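Local structure of ATP-dependent DNA helicase (Mycobacterium smegmatis, 5V9X) at residues T228-E233 / I451-V456; N459-L464 / V824-R829; D505-K510 / P521-D526; L629-G634 / S703-R708. The protein is a 3'-to-5' helicase that uses ATP hydrolysis to track along single-stranded DNA and unwind RNA:DNA duplexes. All coordinates share one frame; numbering follows the deposited sequence.

Contact 1: T228-E233 / I451-V456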
loop_
_atom_site.group_PDB
_atom_site.type_symbol
_atom_site.label_atom_id
_atom_site.label_comp_id
_atom_site.label_asym_id
_atom_site.label_seq_id
_atom_site.Cartn_x
_atom_site.Cartn_y
_atom_site.Cartn_z
ATOM N N THR A 228 7.174 -6.582 8.957
ATOM C CA THR A 228 7.359 -7.018 7.570
ATOM C C THR A 228 8.377 -6.091 6.906
ATOM O O THR A 228 8.011 -5.130 6.225
ATOM C CB THR A 228 6.021 -7.025 6.829
ATOM O OG1 THR A 228 5.385 -5.749 6.980
ATOM C CG2 THR A 228 5.107 -8.103 7.394
ATOM N N VAL A 229 9.658 -6.391 7.102
ATOM C CA VAL A 229 10.751 -5.568 6.594
ATOM C C VAL A 229 11.607 -6.419 5.670
ATOM O O VAL A 229 12.177 -7.431 6.099
ATOM C CB VAL A 229 11.606 -4.982 7.728
ATOM C CG1 VAL A 229 12.739 -4.147 7.152
ATOM C CG2 VAL A 229 10.752 -4.152 8.664
ATOM N N ARG A 230 11.710 -6.002 4.413
ATOM C CA ARG A 230 12.586 -6.646 3.443
ATOM C C ARG A 230 12.835 -5.709 2.266
ATOM O O ARG A 230 11.887 -5.314 1.574
ATOM C CB ARG A 230 11.987 -7.967 2.961
ATOM C CG ARG A 230 12.649 -8.517 1.712
ATOM C CD ARG A 230 12.194 -9.934 1.423
ATOM N NE ARG A 230 12.505 -10.331 0.053
ATOM C CZ ARG A 230 12.514 -11.589 -0.375
ATOM N NH1 ARG A 230 12.238 -12.579 0.462
ATOM N NH2 ARG A 230 12.807 -11.857 -1.640
ATOM N N PRO A 231 14.092 -5.316 2.011
ATOM C CA PRO A 231 15.272 -5.703 2.790
ATOM C C PRO A 231 15.466 -4.816 4.016
ATOM O O PRO A 231 15.092 -3.644 3.978
ATOM C CB PRO A 231 16.432 -5.519 1.797
ATOM C CG PRO A 231 15.821 -4.888 0.543
ATOM C CD PRO A 231 14.451 -4.418 0.905
ATOM N N PRO A 232 16.031 -5.374 5.092
ATOM C CA PRO A 232 16.274 -4.550 6.289
ATOM C C PRO A 232 17.150 -3.340 6.023
ATOM O O PRO A 232 16.857 -2.247 6.524
ATOM C CB PRO A 232 16.942 -5.536 7.256
ATOM C CG PRO A 232 16.459 -6.878 6.816
ATOM C CD PRO A 232 16.342 -6.795 5.322
ATOM N N GLU A 233 18.213 -3.500 5.232
ATOM C CA GLU A 233 19.140 -2.394 5.010
ATOM C C GLU A 233 18.490 -1.246 4.247
ATOM O O GLU A 233 18.843 -0.081 4.465
ATOM C CB GLU A 233 20.386 -2.890 4.271
ATOM C CG GLU A 233 20.113 -3.758 3.043
ATOM C CD GLU A 233 20.005 -5.242 3.372
ATOM O OE1 GLU A 233 19.669 -5.583 4.528
ATOM O OE2 GLU A 233 20.261 -6.071 2.471
ATOM N N ILE A 451 7.922 -12.215 1.952
ATOM C CA ILE A 451 7.284 -10.954 1.588
ATOM C C ILE A 451 8.048 -10.301 0.444
ATOM O O ILE A 451 9.087 -10.803 0.003
ATOM C CB ILE A 451 7.179 -10.007 2.797
ATOM C CG1 ILE A 451 8.565 -9.699 3.366
ATOM C CG2 ILE A 451 6.275 -10.604 3.867
ATOM C CD1 ILE A 451 8.537 -8.713 4.512
ATOM N N GLU A 452 7.537 -9.173 -0.036
ATOM C CA GLU A 452 8.098 -8.506 -1.199
ATOM C C GLU A 452 9.304 -7.661 -0.811
ATOM O O GLU A 452 9.400 -7.152 0.310
ATOM C CB GLU A 452 7.043 -7.622 -1.867
ATOM C CG GLU A 452 5.637 -8.213 -1.879
ATOM C CD GLU A 452 4.884 -7.979 -0.577
ATOM O OE1 GLU A 452 4.976 -6.862 -0.023
ATOM O OE2 GLU A 452 4.206 -8.917 -0.103
ATOM N N THR A 453 10.232 -7.519 -1.756
ATOM C CA THR A 453 11.371 -6.631 -1.572
ATOM C C THR A 453 10.967 -5.204 -1.920
ATOM O O THR A 453 10.455 -4.941 -3.012
ATOM C CB THR A 453 12.551 -7.077 -2.437
ATOM O OG1 THR A 453 13.188 -8.211 -1.833
ATOM C CG2 THR A 453 13.569 -5.954 -2.583
ATOM N N LEU A 454 11.188 -4.287 -0.986
ATOM C CA LEU A 454 10.813 -2.894 -1.169
ATOM C C LEU A 454 12.001 -2.092 -1.682
ATOM O O LEU A 454 13.159 -2.392 -1.378
ATOM C CB LEU A 454 10.294 -2.294 0.139
ATOM C CG LEU A 454 9.117 -3.035 0.783
ATOM C CD1 LEU A 454 8.711 -2.377 2.094
ATOM C CD2 LEU A 454 7.931 -3.118 -0.172
ATOM N N ARG A 455 11.700 -1.065 -2.473
ATOM C CA ARG A 455 12.721 -0.196 -3.041
ATOM C C ARG A 455 12.213 1.237 -3.016
ATOM O O ARG A 455 11.118 1.520 -3.512
ATOM C CB ARG A 455 13.080 -0.623 -4.472
ATOM C CG ARG A 455 14.251 0.134 -5.079
ATOM C CD ARG A 455 14.992 -0.703 -6.117
ATOM N NE ARG A 455 14.096 -1.297 -7.108
ATOM C CZ ARG A 455 13.839 -2.599 -7.199
ATOM N NH1 ARG A 455 14.415 -3.454 -6.363
ATOM N NH2 ARG A 455 13.008 -3.050 -8.131
ATOM N N VAL A 456 13.006 2.128 -2.428
ATOM C CA VAL A 456 12.662 3.542 -2.310
ATOM C C VAL A 456 12.670 4.182 -3.693
ATOM O O VAL A 456 13.701 4.145 -4.381
ATOM C CB VAL A 456 13.635 4.271 -1.369
ATOM C CG1 VAL A 456 13.310 5.753 -1.310
ATOM C CG2 VAL A 456 13.597 3.651 0.022
#

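Contact 2: N459-L464 / V824-R829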
loop_
_atom_site.group_PDB
_atom_site.type_symbol
_atom_site.label_atom_id
_atom_site.label_comp_id
_atom_site.label_asym_id
_atom_site.label_seq_id
_atom_site.Cartn_x
_atom_site.Cartn_y
_atom_site.Cartn_z
ATOM N N ASN A 459 14.578 10.011 -6.515
ATOM C CA ASN A 459 14.413 11.350 -7.066
ATOM C C ASN A 459 13.010 11.636 -7.617
ATOM O O ASN A 459 12.864 12.026 -8.776
ATOM C CB ASN A 459 15.458 11.598 -8.146
ATOM C CG ASN A 459 16.872 11.346 -7.655
ATOM O OD1 ASN A 459 17.153 11.443 -6.462
ATOM N ND2 ASN A 459 17.771 11.020 -8.577
ATOM N N PRO A 460 11.951 11.465 -6.799
ATOM C CA PRO A 460 10.608 11.820 -7.281
ATOM C C PRO A 460 10.389 13.325 -7.277
ATOM O O PRO A 460 10.052 13.913 -6.243
ATOM C CB PRO A 460 9.681 11.101 -6.293
ATOM C CG PRO A 460 10.466 11.016 -5.040
ATOM C CD PRO A 460 11.909 10.885 -5.442
ATOM N N LEU A 461 10.564 13.952 -8.445
ATOM C CA LEU A 461 10.651 15.409 -8.514
ATOM C C LEU A 461 9.356 16.098 -8.101
ATOM O O LEU A 461 9.399 17.222 -7.583
ATOM C CB LEU A 461 11.041 15.843 -9.926
ATOM C CG LEU A 461 12.414 15.393 -10.421
ATOM C CD1 LEU A 461 12.706 16.000 -11.784
ATOM C CD2 LEU A 461 13.497 15.763 -9.418
ATOM N N ASP A 462 8.202 15.464 -8.325
ATOM C CA ASP A 462 6.944 16.112 -7.965
ATOM C C ASP A 462 6.814 16.258 -6.455
ATOM O O ASP A 462 6.333 17.288 -5.966
ATOM C CB ASP A 462 5.759 15.341 -8.548
ATOM C CG ASP A 462 5.721 13.885 -8.111
ATOM O OD1 ASP A 462 6.606 13.458 -7.337
ATOM O OD2 ASP A 462 4.797 13.166 -8.548
ATOM N N VAL A 463 7.244 15.243 -5.699
ATOM C CA VAL A 463 7.254 15.346 -4.242
ATOM C C VAL A 463 8.172 16.477 -3.797
ATOM O O VAL A 463 7.855 17.226 -2.862
ATOM C CB VAL A 463 7.663 14.000 -3.612
ATOM C CG1 VAL A 463 7.952 14.163 -2.125
ATOM C CG2 VAL A 463 6.577 12.959 -3.834
ATOM N N LEU A 464 9.321 16.622 -4.462
ATOM C CA LEU A 464 10.232 17.722 -4.159
ATOM C C LEU A 464 9.572 19.071 -4.418
ATOM O O LEU A 464 9.636 19.978 -3.579
ATOM C CB LEU A 464 11.508 17.581 -4.990
ATOM C CG LEU A 464 12.458 18.782 -5.024
ATOM C CD1 LEU A 464 13.066 19.034 -3.655
ATOM C CD2 LEU A 464 13.545 18.587 -6.071
ATOM N N VAL A 824 7.166 15.799 -17.258
ATOM C CA VAL A 824 7.288 14.704 -18.219
ATOM C C VAL A 824 8.352 13.715 -17.761
ATOM O O VAL A 824 8.147 12.496 -17.794
ATOM C CB VAL A 824 7.593 15.251 -19.625
ATOM C CG1 VAL A 824 7.845 14.107 -20.594
ATOM C CG2 VAL A 824 6.451 16.123 -20.114
ATOM N N LEU A 825 9.505 14.228 -17.321
ATOM C CA LEU A 825 10.575 13.361 -16.836
ATOM C C LEU A 825 10.095 12.490 -15.680
ATOM O O LEU A 825 10.358 11.281 -15.647
ATOM C CB LEU A 825 11.777 14.201 -16.402
ATOM C CG LEU A 825 12.477 15.078 -17.439
ATOM C CD1 LEU A 825 13.591 15.880 -16.782
ATOM C CD2 LEU A 825 13.026 14.239 -18.581
ATOM N N GLU A 826 9.383 13.088 -14.723
ATOM C CA GLU A 826 8.962 12.342 -13.542
ATOM C C GLU A 826 7.850 11.355 -13.872
ATOM O O GLU A 826 7.823 10.242 -13.332
ATOM C CB GLU A 826 8.525 13.306 -12.439
ATOM C CG GLU A 826 7.959 12.626 -11.202
ATOM C CD GLU A 826 8.891 11.574 -10.618
ATOM O OE1 GLU A 826 10.127 11.723 -10.733
ATOM O OE2 GLU A 826 8.382 10.592 -10.036
ATOM N N ALA A 827 6.923 11.740 -14.752
ATOM C CA ALA A 827 5.885 10.810 -15.184
ATOM C C ALA A 827 6.496 9.579 -15.842
ATOM O O ALA A 827 6.096 8.444 -15.557
ATOM C CB ALA A 827 4.915 11.511 -16.135
ATOM N N VAL A 828 7.479 9.786 -16.724
ATOM C CA VAL A 828 8.183 8.659 -17.328
ATOM C C VAL A 828 8.966 7.893 -16.268
ATOM O O VAL A 828 9.063 6.660 -16.316
ATOM C CB VAL A 828 9.097 9.145 -18.468
ATOM C CG1 VAL A 828 9.818 7.978 -19.106
ATOM C CG2 VAL A 828 8.295 9.884 -19.521
ATOM N N ARG A 829 9.530 8.608 -15.293
ATOM C CA ARG A 829 10.282 7.953 -14.227
ATOM C C ARG A 829 9.384 7.035 -13.404
ATOM O O ARG A 829 9.772 5.907 -13.077
ATOM C CB ARG A 829 10.944 9.013 -13.343
ATOM C CG ARG A 829 12.189 8.564 -12.589
ATOM C CD ARG A 829 11.843 7.796 -11.327
ATOM N NE ARG A 829 10.795 8.445 -10.546
ATOM C CZ ARG A 829 10.103 7.837 -9.587
ATOM N NH1 ARG A 829 10.350 6.567 -9.297
ATOM N NH2 ARG A 829 9.162 8.495 -8.922
#

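Contact 3: D505-K510 / P521-D526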
loop_
_atom_site.group_PDB
_atom_site.type_symbol
_atom_site.label_atom_id
_atom_site.label_comp_id
_atom_site.label_asym_id
_atom_site.label_seq_id
_atom_site.Cartn_x
_atom_site.Cartn_y
_atom_site.Cartn_z
ATOM N N ASP A 505 13.104 26.014 -11.469
ATOM C CA ASP A 505 12.756 26.829 -12.630
ATOM C C ASP A 505 11.276 26.703 -12.956
ATOM O O ASP A 505 10.586 27.705 -13.176
ATOM C CB ASP A 505 13.596 26.417 -13.840
ATOM C CG ASP A 505 15.075 26.582 -13.602
ATOM O OD1 ASP A 505 15.445 27.396 -12.730
ATOM O OD2 ASP A 505 15.868 25.901 -14.284
ATOM N N LEU A 506 10.775 25.467 -12.995
ATOM C CA LEU A 506 9.370 25.243 -13.311
ATOM C C LEU A 506 8.464 25.908 -12.284
ATOM O O LEU A 506 7.454 26.525 -12.643
ATOM C CB LEU A 506 9.101 23.741 -13.391
ATOM C CG LEU A 506 7.707 23.278 -13.799
ATOM C CD1 LEU A 506 7.207 24.079 -14.988
ATOM C CD2 LEU A 506 7.758 21.799 -14.131
ATOM N N LEU A 507 8.817 25.807 -11.001
ATOM C CA LEU A 507 8.043 26.465 -9.956
ATOM C C LEU A 507 8.146 27.982 -10.024
ATOM O O LEU A 507 7.289 28.673 -9.462
ATOM C CB LEU A 507 8.499 25.981 -8.579
ATOM C CG LEU A 507 8.153 24.541 -8.206
ATOM C CD1 LEU A 507 8.811 24.159 -6.892
ATOM C CD2 LEU A 507 6.647 24.370 -8.119
ATOM N N SER A 508 9.166 28.516 -10.697
ATOM C CA SER A 508 9.402 29.955 -10.744
ATOM C C SER A 508 9.176 30.513 -12.145
ATOM O O SER A 508 8.214 31.253 -12.364
ATOM C CB SER A 508 10.813 30.274 -10.245
ATOM O OG SER A 508 11.063 31.668 -10.293
ATOM N N GLY A 509 10.039 30.188 -13.107
ATOM C CA GLY A 509 9.931 30.773 -14.431
ATOM C C GLY A 509 10.217 29.825 -15.578
ATOM O O GLY A 509 11.219 29.103 -15.569
ATOM N N LYS A 510 9.342 29.833 -16.581
ATOM C CA LYS A 510 9.491 28.978 -17.754
ATOM C C LYS A 510 9.260 29.769 -19.040
ATOM O O LYS A 510 8.119 30.006 -19.444
ATOM C CB LYS A 510 8.520 27.797 -17.682
ATOM C CG LYS A 510 8.493 26.921 -18.927
ATOM C CD LYS A 510 9.608 25.888 -18.921
ATOM C CE LYS A 510 9.588 25.064 -20.199
ATOM N NZ LYS A 510 10.519 23.905 -20.128
ATOM N N PRO A 521 2.995 29.200 -11.905
ATOM C CA PRO A 521 4.159 29.099 -11.020
ATOM C C PRO A 521 3.865 29.690 -9.651
ATOM O O PRO A 521 3.100 30.646 -9.507
ATOM C CB PRO A 521 5.229 29.913 -11.757
ATOM C CG PRO A 521 4.446 30.932 -12.511
ATOM C CD PRO A 521 3.157 30.258 -12.917
ATOM N N ARG A 522 4.495 29.106 -8.633
ATOM C CA ARG A 522 4.151 29.403 -7.250
ATOM C C ARG A 522 5.285 30.021 -6.442
ATOM O O ARG A 522 5.069 30.373 -5.275
ATOM C CB ARG A 522 3.669 28.129 -6.549
ATOM C CG ARG A 522 2.730 27.286 -7.395
ATOM C CD ARG A 522 1.481 28.059 -7.784
ATOM N NE ARG A 522 0.425 27.169 -8.257
ATOM C CZ ARG A 522 -0.844 27.530 -8.410
ATOM N NH1 ARG A 522 -1.224 28.768 -8.126
ATOM N NH2 ARG A 522 -1.736 26.650 -8.842
ATOM N N LEU A 523 6.477 30.162 -7.016
ATOM C CA LEU A 523 7.613 30.714 -6.295
ATOM C C LEU A 523 8.332 31.726 -7.175
ATOM O O LEU A 523 8.163 31.755 -8.397
ATOM C CB LEU A 523 8.588 29.616 -5.853
ATOM C CG LEU A 523 8.056 28.571 -4.874
ATOM C CD1 LEU A 523 9.098 27.494 -4.643
ATOM C CD2 LEU A 523 7.652 29.220 -3.560
ATOM N N VAL A 524 9.136 32.568 -6.531
ATOM C CA VAL A 524 9.998 33.524 -7.212
ATOM C C VAL A 524 11.437 33.198 -6.839
ATOM O O VAL A 524 11.761 33.064 -5.652
ATOM C CB VAL A 524 9.642 34.977 -6.846
ATOM C CG1 VAL A 524 10.605 35.944 -7.514
ATOM C CG2 VAL A 524 8.209 35.287 -7.253
ATOM N N TYR A 525 12.292 33.064 -7.849
ATOM C CA TYR A 525 13.656 32.577 -7.681
ATOM C C TYR A 525 14.633 33.713 -7.959
ATOM O O TYR A 525 14.616 34.300 -9.046
ATOM C CB TYR A 525 13.917 31.395 -8.617
ATOM C CG TYR A 525 15.140 30.564 -8.287
ATOM C CD1 TYR A 525 15.870 30.783 -7.124
ATOM C CD2 TYR A 525 15.566 29.561 -9.147
ATOM C CE1 TYR A 525 16.989 30.021 -6.829
ATOM C CE2 TYR A 525 16.683 28.797 -8.862
ATOM C CZ TYR A 525 17.391 29.030 -7.702
ATOM O OH TYR A 525 18.501 28.267 -7.415
ATOM N N ASP A 526 15.480 34.017 -6.979
ATOM C CA ASP A 526 16.537 35.018 -7.109
ATOM C C ASP A 526 17.858 34.267 -7.227
ATOM O O ASP A 526 18.457 33.889 -6.216
ATOM C CB ASP A 526 16.545 35.972 -5.918
ATOM C CG ASP A 526 17.441 37.179 -6.140
ATOM O OD1 ASP A 526 16.910 38.306 -6.228
ATOM O OD2 ASP A 526 18.673 37.000 -6.244
#

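Contact 4: L629-G634 / S703-R708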
loop_
_atom_site.group_PDB
_atom_site.type_symbol
_atom_site.label_atom_id
_atom_site.label_comp_id
_atom_site.label_asym_id
_atom_site.label_seq_id
_atom_site.Cartn_x
_atom_site.Cartn_y
_atom_site.Cartn_z
ATOM N N LEU A 629 6.569 -12.605 -6.600
ATOM C CA LEU A 629 5.332 -13.292 -6.244
ATOM C C LEU A 629 4.675 -13.911 -7.471
ATOM O O LEU A 629 4.067 -14.983 -7.375
ATOM C CB LEU A 629 4.366 -12.330 -5.550
ATOM C CG LEU A 629 3.046 -12.976 -5.121
ATOM C CD1 LEU A 629 3.295 -14.093 -4.114
ATOM C CD2 LEU A 629 2.080 -11.945 -4.564
ATOM N N GLY A 630 4.785 -13.255 -8.626
ATOM C CA GLY A 630 4.285 -13.856 -9.848
ATOM C C GLY A 630 4.976 -15.165 -10.168
ATOM O O GLY A 630 4.339 -16.125 -10.608
ATOM N N ALA A 631 6.292 -15.222 -9.946
ATOM C CA ALA A 631 7.022 -16.474 -10.115
ATOM C C ALA A 631 6.499 -17.541 -9.162
ATOM O O ALA A 631 6.265 -18.687 -9.562
ATOM C CB ALA A 631 8.516 -16.239 -9.896
ATOM N N ALA A 632 6.297 -17.173 -7.892
ATOM C CA ALA A 632 5.808 -18.132 -6.907
ATOM C C ALA A 632 4.434 -18.676 -7.278
ATOM O O ALA A 632 4.123 -19.834 -6.974
ATOM C CB ALA A 632 5.766 -17.483 -5.523
ATOM N N VAL A 633 3.606 -17.862 -7.936
ATOM C CA VAL A 633 2.274 -18.312 -8.330
ATOM C C VAL A 633 2.371 -19.400 -9.392
ATOM O O VAL A 633 1.679 -20.423 -9.321
ATOM C CB VAL A 633 1.429 -17.119 -8.815
ATOM C CG1 VAL A 633 0.206 -17.604 -9.573
ATOM C CG2 VAL A 633 1.016 -16.248 -7.637
ATOM N N GLY A 634 3.230 -19.197 -10.392
ATOM C CA GLY A 634 3.384 -20.199 -11.433
ATOM C C GLY A 634 4.018 -21.479 -10.924
ATOM O O GLY A 634 3.603 -22.579 -11.296
ATOM N N SER A 703 0.589 -16.292 -18.301
ATOM C CA SER A 703 1.810 -16.073 -17.534
ATOM C C SER A 703 1.445 -15.466 -16.189
ATOM O O SER A 703 0.628 -14.540 -16.133
ATOM C CB SER A 703 2.772 -15.152 -18.288
ATOM O OG SER A 703 3.657 -14.497 -17.395
ATOM N N PRO A 704 2.018 -15.949 -15.088
ATOM C CA PRO A 704 1.661 -15.430 -13.763
ATOM C C PRO A 704 2.482 -14.241 -13.288
ATOM O O PRO A 704 2.251 -13.777 -12.166
ATOM C CB PRO A 704 1.922 -16.647 -12.868
ATOM C CG PRO A 704 3.106 -17.293 -13.504
ATOM C CD PRO A 704 2.960 -17.079 -14.996
ATOM N N TYR A 705 3.393 -13.716 -14.111
ATOM C CA TYR A 705 4.441 -12.816 -13.635
ATOM C C TYR A 705 3.962 -11.397 -13.356
ATOM O O TYR A 705 4.781 -10.475 -13.281
ATOM C CB TYR A 705 5.592 -12.785 -14.644
ATOM C CG TYR A 705 6.505 -13.979 -14.532
ATOM C CD1 TYR A 705 7.519 -14.011 -13.586
ATOM C CD2 TYR A 705 6.349 -15.079 -15.365
ATOM C CE1 TYR A 705 8.359 -15.103 -13.475
ATOM C CE2 TYR A 705 7.184 -16.175 -15.261
ATOM C CZ TYR A 705 8.186 -16.181 -14.315
ATOM O OH TYR A 705 9.020 -17.268 -14.205
ATOM N N GLY A 706 2.661 -11.201 -13.191
ATOM C CA GLY A 706 2.142 -9.953 -12.670
ATOM C C GLY A 706 2.030 -8.859 -13.718
ATOM O O GLY A 706 2.602 -8.926 -14.807
ATOM N N LEU A 707 1.278 -7.816 -13.357
ATOM C CA LEU A 707 0.998 -6.720 -14.273
ATOM C C LEU A 707 2.216 -5.838 -14.522
ATOM O O LEU A 707 2.298 -5.210 -15.584
ATOM C CB LEU A 707 -0.161 -5.875 -13.733
ATOM C CG LEU A 707 -0.699 -4.768 -14.642
ATOM C CD1 LEU A 707 -1.354 -5.357 -15.882
ATOM C CD2 LEU A 707 -1.671 -3.877 -13.891
ATOM N N ARG A 708 3.156 -5.766 -13.575
ATOM C CA ARG A 708 4.332 -4.922 -13.764
ATOM C C ARG A 708 5.178 -5.370 -14.947
ATOM O O ARG A 708 5.936 -4.566 -15.501
ATOM C CB ARG A 708 5.178 -4.909 -12.488
ATOM C CG ARG A 708 4.415 -4.509 -11.238
ATOM C CD ARG A 708 5.353 -4.304 -10.065
ATOM N NE ARG A 708 6.223 -3.147 -10.259
ATOM C CZ ARG A 708 7.303 -2.895 -9.527
ATOM N NH1 ARG A 708 7.657 -3.724 -8.555
ATOM N NH2 ARG A 708 8.034 -1.817 -9.771
#

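Contact 1: T228-E233 / I451-V456
R230 extends across the loop 451-456, with its guanidinium and its own carbonyl both bonded. Its NE donates to T453 OG1 along a nearly straight line (2.9 Å, 178° at the hydrogen), with the hydroxyl lying in the guanidinium plane. I451 O sits over one face of the same group, at 3.5 Å from NE, where the angle is too poor for a hydrogen bond. NH2 is engaged elsewhere, in a salt bridge to E628. The backbone of R230 is held as well: its carbonyl O accepts from L454 N at 2.8 Å, on a lone pair, and T453 CA adds a CH...O contact of 3.4 Å. T228 closes the Ser-Ala-Thr sequence of S226 to T228, matching motif III of superfamily 2 helicases; the T228 side chain is about 8 Å from the bound AMP-PNP. Its OG1 is hydrogen-bonded to Q411 of helix 406-413, in what is probably motif VI. I451 CD1 packs on T228 CB at 3.8 Å, and its side chain also rests on that helix. P231, after a cis peptide bond, lays CD against T453 CG2 (3.9 Å). E452 OE2 accepts from A407 N.

Contact 2: N459-L464 / V824-R829
The start of helix 461-471, the first helix of the winged-helix region, is met here by E826 of helix 822-835, which belongs to the DEAD/H-associated part of the chain. P460 holds the N-cap position, and the amide of L461 just after it still points outward from the first turn, where no earlier helical carbonyl can receive it. E826 OE1 accepts this N-H in a weak hydrogen bond of 3.2 Å. The glutamate gets there because CG is anti to its backbone N (chi1 175°) and the chain then bends at chi2 (54°), folding the carboxylate along the proline-leucine backbone; P460 CA is 3.5 Å from OE1.

One turn further along helix 822-835, R829 bends back to the same carboxylate, which lies at the edge of its guanidinium and in its plane. R829 NH2 is salt-bridged to OE2 and NE bonds weakly to both oxygens, which should limit rotation of the carboxylate, while NH1 pairs with D834. D462 is the second acid at this helix start, and its side chain crosses that of E826 at about a right angle, the CG atoms 4.0 Å apart. OD1 of D462 stands 4.3 Å from OE2 of E826, two like charges if both are ionised; salt bridges from R786 and K200 to D462 OD2 would be expected to offset any repulsion, and K200 also makes a long, weak ion pair with E826. Beside the charged pair the proline ring supplies an apolar neighbour, with P460 CB 3.7 Å from R829 NH2.

Contact 3: D505-K510 / P521-D526
P521 opens the contact by setting its ring against the end of helix 497-508, with CB 3.3 Å from both L507 O and S508 O. R522 follows with its backbone N-H donated to L507 O (2.9 Å), while its side chain runs off to bond L788 O through NE. L523 begins the strand and gives its own N-H to the same carbonyl at 3.0 Å; both donors are tilted from the carbonyl plane, the second more strongly. The L523 side chain lies alongside that of L507, pointing the same way, and the two CD1 atoms meet at 4.0 Å beside helix 461-471, where T468 touches both leucines. L523 O receives a CH...O contact from S508 CA (3.2 Å) and a weak hydrogen bond from S508 OG.

Helix 497-508 corresponds by topology to the recognition helix of DNA-binding winged-helix relatives, and strands 523-526 and 531-534 probably form the wing. V524 faces away and pairs through its backbone with T533. Y525 donates its N-H weakly to S508 OG (3.1 Å); with chi1 at 180° the hydroxyl lies beside the S508 carbonyl carbon, within reach of both L523 O and Y525 N. The tyrosine ring turns its edge to OD1 of D505 (4.2 Å from CD2), an oxygen also in a salt bridge with R527, and its OH bonds E501. Two amides share the helix-end carbonyl of L507, weak serine bonds add to them, and the leucine pair and P521 supply the apolar part, so hydrogen bonds and apolar packing act together.

Contact 4: L629-G634 / S703-R708
A chi1 of -79° puts the Y705 ring beside its backbone N, and a chi2 of -83° brings CE1 to 3.8 Å from A631 CB, which lies obliquely to the ring. V633 chi1 (164°) sends CG1 anti to its backbone N and out to P704, whose CB it meets at 3.8 Å as the two side chains slide past each other in opposite directions. These groups join helix 627-640 to the bend between strand 697-702 and helix 707-725, where the mixed sheet of the DEAD/H-associated region hands over to its following helix.

The approach is between a helix with two glycines and a proline-tyrosine turn. G630 has no side chain, and its CA comes within 3.9 Å of Y705 CA, so the two backbones lie nearly in contact; the same G630 CA is 3.1 Å from P704 O. G634, one turn on, meets the proline ring, P704 CG 3.6 Å from G634 CA, and the ring also borders G630 O, with P704 CB 3.3 Å from that oxygen. P704 O takes a weak hydrogen bond from R625, and Y705 OH bonds D682 O, which holds the far end of the ring. S703 OG lies in the plane of that ring at its edge, and bonds H710. G706, with positive phi, is the N-cap residue of helix 707-725; D735 OD1 accepts the L707 amide. Within the turn, Y705 N reaches back to S703 OG in a weak hydrogen bond of 3.4 Å.

Of the four contacts, contact 1 joins the helicase motor to the winged-helix region: the loop after strand 221-226, of the first seven-stranded parallel sheet, meets the linker 451-456, which runs on towards contact 2, centres about 22 Å apart. Contact 2 brings the first winged-helix helix to helix 822-835; the span it closes, 359 residues, contains contacts 3 and 4. Contact 3, its centre about 17 Å from that of contact 2, lies inside the winged-helix fold, with helix 461-471 against its leucines. The centre of contact 4 is about 18 Å from that of contact 1 but 44 Å from that of contact 3. This is consistent with C-terminal parts packed beside the motor, near but not touching the bound DNA at these contacts.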